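Local coordinates for B-agarase (Agarivorans gilvus, PDB 5Z6P), which probably hydrolyses agarose as a family 50 glycoside hydrolase, a beta-agarase carrying a carbohydrate-binding-module-like domain, at residues F99-I113 with S124-F137. Numbering follows the deposited sequence.
Sequences FDARALDEHSTQMFI and SRCINIAPGKQQSF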
loop_
_atom_site.group_PDB
_atom_site.type_symbol
_atom_site.label_atom_id
_atom_site.label_comp_id
_atom_site.label_asym_id
_atom_site.label_seq_id
_atom_site.Cartn_x
_atom_site.Cartn_y
_atom_site.Cartn_z
ATOM N N PHE A 99 -22.810 15.092 3.834
ATOM C CA PHE A 99 -23.183 15.892 2.676
ATOM C C PHE A 99 -23.625 14.965 1.560
ATOM O O PHE A 99 -23.360 13.766 1.590
ATOM C CB PHE A 99 -22.023 16.778 2.207
ATOM C CG PHE A 99 -20.785 16.015 1.826
ATOM C CD1 PHE A 99 -19.817 15.725 2.774
ATOM C CD2 PHE A 99 -20.583 15.598 0.524
ATOM C CE1 PHE A 99 -18.680 15.030 2.431
ATOM C CE2 PHE A 99 -19.443 14.909 0.177
ATOM C CZ PHE A 99 -18.501 14.616 1.137
ATOM N N ASP A 100 -24.300 15.518 0.569
ATOM C CA ASP A 100 -24.712 14.719 -0.572
ATOM C C ASP A 100 -23.814 15.052 -1.737
ATOM O O ASP A 100 -23.328 16.169 -1.826
ATOM C CB ASP A 100 -26.177 14.973 -0.919
ATOM C CG ASP A 100 -27.120 14.489 0.164
ATOM O OD1 ASP A 100 -26.688 13.682 1.015
ATOM O OD2 ASP A 100 -28.289 14.913 0.162
ATOM N N ALA A 101 -23.594 14.087 -2.623
ATOM C CA ALA A 101 -22.732 14.300 -3.772
ATOM C C ALA A 101 -23.168 13.495 -4.992
ATOM O O ALA A 101 -23.585 12.349 -4.863
ATOM C CB ALA A 101 -21.301 13.956 -3.411
ATOM N N ARG A 102 -23.059 14.119 -6.164
ATOM C CA ARG A 102 -23.192 13.459 -7.460
ATOM C C ARG A 102 -21.933 13.691 -8.274
ATOM O O ARG A 102 -21.375 14.764 -8.221
ATOM C CB ARG A 102 -24.379 14.001 -8.248
ATOM C CG ARG A 102 -25.715 13.616 -7.725
ATOM C CD ARG A 102 -26.709 13.599 -8.863
ATOM N NE ARG A 102 -27.210 14.927 -9.180
ATOM C CZ ARG A 102 -27.408 15.382 -10.412
ATOM N NH1 ARG A 102 -27.123 14.630 -11.463
ATOM N NH2 ARG A 102 -27.884 16.598 -10.589
ATOM N N ALA A 103 -21.500 12.692 -9.026
ATOM C CA ALA A 103 -20.403 12.846 -9.973
ATOM C C ALA A 103 -20.971 12.819 -11.383
ATOM O O ALA A 103 -21.742 11.932 -11.713
ATOM C CB ALA A 103 -19.376 11.750 -9.796
ATOM N N LEU A 104 -20.603 13.797 -12.202
ATOM C CA LEU A 104 -21.175 13.922 -13.532
ATOM C C LEU A 104 -20.241 13.384 -14.597
ATOM O O LEU A 104 -20.582 13.395 -15.765
ATOM C CB LEU A 104 -21.535 15.380 -13.837
ATOM C CG LEU A 104 -22.650 15.998 -12.991
ATOM C CD1 LEU A 104 -23.054 17.361 -13.506
ATOM C CD2 LEU A 104 -23.850 15.103 -12.939
ATOM N N ASP A 105 -19.066 12.902 -14.196
ATOM C CA ASP A 105 -18.165 12.231 -15.133
ATOM C C ASP A 105 -18.646 10.820 -15.452
ATOM O O ASP A 105 -19.536 10.313 -14.792
ATOM C CB ASP A 105 -16.753 12.170 -14.558
ATOM C CG ASP A 105 -16.290 13.503 -14.038
ATOM O OD1 ASP A 105 -15.822 14.308 -14.854
ATOM O OD2 ASP A 105 -16.403 13.751 -12.821
ATOM N N GLU A 106 -18.033 10.182 -16.443
ATOM C CA GLU A 106 -18.285 8.768 -16.705
ATOM C C GLU A 106 -17.625 7.879 -15.634
ATOM O O GLU A 106 -18.086 6.779 -15.382
ATOM C CB GLU A 106 -17.791 8.382 -18.099
ATOM C CG GLU A 106 -18.586 9.058 -19.222
ATOM C CD GLU A 106 -17.919 8.951 -20.565
ATOM O OE1 GLU A 106 -18.351 9.656 -21.504
ATOM O OE2 GLU A 106 -16.959 8.165 -20.683
ATOM N N HIS A 107 -16.563 8.390 -15.009
ATOM C CA HIS A 107 -15.809 7.687 -13.958
ATOM C C HIS A 107 -16.133 8.187 -12.542
ATOM O O HIS A 107 -16.638 9.292 -12.363
ATOM C CB HIS A 107 -14.312 7.849 -14.211
ATOM C CG HIS A 107 -13.887 9.284 -14.330
ATOM N ND1 HIS A 107 -13.798 9.940 -15.541
ATOM C CD2 HIS A 107 -13.574 10.201 -13.386
ATOM C CE1 HIS A 107 -13.429 11.190 -15.334
ATOM N NE2 HIS A 107 -13.288 11.375 -14.036
ATOM N N SER A 108 -15.824 7.369 -11.532
ATOM C CA SER A 108 -16.039 7.768 -10.145
ATOM C C SER A 108 -14.980 8.759 -9.675
ATOM O O SER A 108 -13.977 8.988 -10.347
ATOM C CB SER A 108 -16.034 6.552 -9.202
ATOM O OG SER A 108 -14.767 5.914 -9.176
ATOM N N THR A 109 -15.226 9.322 -8.502
ATOM C CA THR A 109 -14.264 10.140 -7.784
ATOM C C THR A 109 -13.981 9.532 -6.429
ATOM O O THR A 109 -14.912 9.226 -5.664
ATOM C CB THR A 109 -14.783 11.578 -7.563
ATOM O OG1 THR A 109 -15.055 12.190 -8.822
ATOM C CG2 THR A 109 -13.764 12.400 -6.803
ATOM N N GLN A 110 -12.704 9.358 -6.121
ATOM C CA GLN A 110 -12.323 9.069 -4.761
ATOM C C GLN A 110 -11.997 10.382 -4.060
ATOM O O GLN A 110 -11.057 11.087 -4.424
ATOM C CB GLN A 110 -11.136 8.111 -4.704
ATOM C CG GLN A 110 -10.644 7.824 -3.280
ATOM C CD GLN A 110 -9.464 6.877 -3.261
ATOM O OE1 GLN A 110 -8.954 6.492 -4.303
ATOM N NE2 GLN A 110 -9.026 6.501 -2.069
ATOM N N MET A 111 -12.796 10.703 -3.058
ATOM C CA MET A 111 -12.637 11.926 -2.309
ATOM C C MET A 111 -12.282 11.665 -0.844
ATOM O O MET A 111 -12.954 10.906 -0.168
ATOM C CB MET A 111 -13.916 12.748 -2.394
ATOM C CG MET A 111 -13.893 13.969 -1.556
ATOM S SD MET A 111 -15.460 14.839 -1.616
ATOM C CE MET A 111 -15.541 15.378 0.029
ATOM N N PHE A 112 -11.220 12.307 -0.366
ATOM C CA PHE A 112 -10.861 12.259 1.038
ATOM C C PHE A 112 -11.500 13.415 1.800
ATOM O O PHE A 112 -11.517 14.549 1.332
ATOM C CB PHE A 112 -9.340 12.293 1.210
ATOM C CG PHE A 112 -8.675 10.992 0.895
ATOM C CD1 PHE A 112 -8.509 10.586 -0.411
ATOM C CD2 PHE A 112 -8.210 10.174 1.907
ATOM C CE1 PHE A 112 -7.900 9.385 -0.705
ATOM C CE2 PHE A 112 -7.608 8.986 1.617
ATOM C CZ PHE A 112 -7.458 8.590 0.302
ATOM N N ILE A 113 -12.034 13.109 2.968
ATOM C CA ILE A 113 -12.545 14.123 3.878
ATOM C C ILE A 113 -11.628 14.137 5.074
ATOM O O ILE A 113 -11.616 13.193 5.871
ATOM C CB ILE A 113 -13.998 13.850 4.347
ATOM C CG1 ILE A 113 -14.959 13.731 3.159
ATOM C CG2 ILE A 113 -14.461 14.930 5.305
ATOM C CD1 ILE A 113 -15.390 12.300 2.842
ATOM N N SER A 124 -9.085 11.450 9.118
ATOM C CA SER A 124 -9.172 11.332 7.663
ATOM C C SER A 124 -9.914 10.080 7.187
ATOM O O SER A 124 -9.508 8.957 7.480
ATOM C CB SER A 124 -7.770 11.352 7.057
ATOM O OG SER A 124 -7.843 11.371 5.654
ATOM N N ARG A 125 -11.002 10.295 6.448
ATOM C CA ARG A 125 -11.745 9.226 5.793
ATOM C C ARG A 125 -11.822 9.455 4.279
ATOM O O ARG A 125 -11.497 10.538 3.802
ATOM C CB ARG A 125 -13.157 9.130 6.352
ATOM C CG ARG A 125 -13.230 8.944 7.851
ATOM C CD ARG A 125 -14.465 8.155 8.200
ATOM N NE ARG A 125 -14.673 8.040 9.641
ATOM C CZ ARG A 125 -15.223 6.980 10.229
ATOM N NH1 ARG A 125 -15.612 5.950 9.494
ATOM N NH2 ARG A 125 -15.381 6.956 11.542
ATOM N N CYS A 126 -12.254 8.450 3.520
ATOM C CA CYS A 126 -12.564 8.713 2.115
ATOM C C CYS A 126 -13.854 8.047 1.656
ATOM O O CYS A 126 -14.403 7.147 2.320
ATOM C CB CYS A 126 -11.398 8.302 1.196
ATOM S SG CYS A 126 -11.126 6.562 0.939
ATOM N N ILE A 127 -14.340 8.532 0.525
ATOM C CA ILE A 127 -15.524 8.004 -0.112
ATOM C C ILE A 127 -15.291 7.800 -1.604
ATOM O O ILE A 127 -14.468 8.490 -2.207
ATOM C CB ILE A 127 -16.711 8.945 0.087
ATOM C CG1 ILE A 127 -16.383 10.335 -0.458
ATOM C CG2 ILE A 127 -17.074 9.046 1.563
ATOM C CD1 ILE A 127 -17.567 11.267 -0.424
ATOM N N ASN A 128 -15.997 6.842 -2.190
ATOM C CA ASN A 128 -16.078 6.755 -3.638
ATOM C C ASN A 128 -17.423 7.302 -4.123
ATOM O O ASN A 128 -18.481 6.810 -3.734
ATOM C CB ASN A 128 -15.893 5.325 -4.135
ATOM C CG ASN A 128 -15.790 5.251 -5.650
ATOM O OD1 ASN A 128 -16.796 5.169 -6.346
ATOM N ND2 ASN A 128 -14.563 5.329 -6.167
ATOM N N ILE A 129 -17.380 8.328 -4.961
ATOM C CA ILE A 129 -18.605 8.934 -5.470
ATOM C C ILE A 129 -18.883 8.386 -6.855
ATOM O O ILE A 129 -18.132 8.637 -7.788
ATOM C CB ILE A 129 -18.511 10.460 -5.513
ATOM C CG1 ILE A 129 -18.037 10.981 -4.156
ATOM C CG2 ILE A 129 -19.858 11.060 -5.894
ATOM C CD1 ILE A 129 -17.514 12.372 -4.192
ATOM N N ALA A 130 -19.946 7.608 -6.976
ATOM C CA ALA A 130 -20.223 6.905 -8.210
ATOM C C ALA A 130 -21.026 7.788 -9.161
ATOM O O ALA A 130 -21.760 8.668 -8.718
ATOM C CB ALA A 130 -20.965 5.609 -7.919
ATOM N N PRO A 131 -20.867 7.579 -10.470
ATOM C CA PRO A 131 -21.733 8.278 -11.427
ATOM C C PRO A 131 -23.174 7.781 -11.279
ATOM O O PRO A 131 -23.374 6.651 -10.862
ATOM C CB PRO A 131 -21.154 7.889 -12.789
ATOM C CG PRO A 131 -19.828 7.265 -12.501
ATOM C CD PRO A 131 -19.932 6.666 -11.140
ATOM N N GLY A 132 -24.165 8.603 -11.595
ATOM C CA GLY A 132 -25.548 8.188 -11.420
ATOM C C GLY A 132 -26.244 8.891 -10.270
ATOM O O GLY A 132 -26.032 10.076 -10.039
ATOM N N LYS A 133 -27.072 8.156 -9.534
ATOM C CA LYS A 133 -27.977 8.777 -8.575
ATOM C C LYS A 133 -27.217 9.500 -7.459
ATOM O O LYS A 133 -26.038 9.251 -7.212
ATOM C CB LYS A 133 -28.940 7.732 -7.989
ATOM C CG LYS A 133 -28.281 6.476 -7.434
ATOM C CD LYS A 133 -29.329 5.482 -6.940
ATOM C CE LYS A 133 -28.714 4.149 -6.555
ATOM N NZ LYS A 133 -27.680 4.287 -5.491
ATOM N N GLN A 134 -27.889 10.441 -6.821
ATOM C CA GLN A 134 -27.309 11.115 -5.682
ATOM C C GLN A 134 -27.036 10.113 -4.549
ATOM O O GLN A 134 -27.850 9.243 -4.264
ATOM C CB GLN A 134 -28.244 12.240 -5.228
ATOM C CG GLN A 134 -27.637 13.299 -4.335
ATOM C CD GLN A 134 -28.537 14.537 -4.201
ATOM O OE1 GLN A 134 -28.971 15.121 -5.195
ATOM N NE2 GLN A 134 -28.826 14.927 -2.963
ATOM N N GLN A 135 -25.848 10.218 -3.964
ATOM C CA GLN A 135 -25.476 9.538 -2.719
ATOM C C GLN A 135 -25.477 10.443 -1.499
ATOM O O GLN A 135 -25.058 11.573 -1.613
ATOM C CB GLN A 135 -24.061 8.981 -2.834
ATOM C CG GLN A 135 -23.692 7.673 -3.607
ATOM C CD GLN A 135 -23.191 7.919 -5.024
ATOM O OE1 GLN A 135 -23.954 7.706 -5.948
ATOM N NE2 GLN A 135 -22.087 8.667 -5.157
ATOM N N SER A 136 -25.821 9.918 -0.327
ATOM C CA SER A 136 -25.532 10.609 0.935
ATOM C C SER A 136 -24.286 10.019 1.575
ATOM O O SER A 136 -24.150 8.809 1.629
ATOM C CB SER A 136 -26.695 10.520 1.926
ATOM O OG SER A 136 -27.674 11.500 1.647
ATOM N N PHE A 137 -23.383 10.868 2.059
ATOM C CA PHE A 137 -22.141 10.403 2.661
ATOM C C PHE A 137 -22.036 10.857 4.107
ATOM O O PHE A 137 -22.380 11.977 4.431
ATOM C CB PHE A 137 -20.931 10.890 1.857
ATOM C CG PHE A 137 -20.889 10.354 0.459
ATOM C CD1 PHE A 137 -20.359 9.109 0.204
ATOM C CD2 PHE A 137 -21.415 11.080 -0.594
ATOM C CE1 PHE A 137 -20.339 8.601 -1.064
ATOM C CE2 PHE A 137 -21.383 10.587 -1.860
ATOM C CZ PHE A 137 -20.845 9.337 -2.100
HETATM O O HOH W 1 -23.896 10.853 -12.592
#
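Ile127 CD1 touches Phe99 CZ, and Ile127 and Ile129 together join two antiparallel strand pairings, 109-113 with 124-129 and 99-103 with 135-137. From Ile127 CB, CG1 sits between the backbone N and the carbonyl carbon (chi1 57°), where it meets Met111 O at 3.5 Å and Met111 CB at 4.0 Å. The CG2 branch meets Ile113 CD1; the terminal CD1 lies 3.8 Å from Phe99 CZ, also touches Ile113 CD1 and covers the rim of one face of the Phe137 ring. Ile129 bridges the same pairings differently, CD1 on Met111 CB and CG2 against the methyls of Ala101 and Ala103. Phe137 CE2 closes this apolar layer against Ala101 CB at 3.7 Å. On the other face of the 109-113 pairing, Cys126 CB stands over the centre of the Phe112 ring, 3.7 Å from its centroid, a CH-pi contact. Within the second pairing, on the face away from Ala101 and Phe137, Ser136 OG is modelled as donating to Asp100 OD1 at 2.5 Å, a doubtfully short bond. Arg207 NH1 forms a salt bridge to Asp100 OD1, probably stabilising its charge, and NH2 hydrogen-bonds Ser136 OG. Such pairings enclosing apolar side chains characterise a beta-sandwich, consistent with the agarase CBM-like domain.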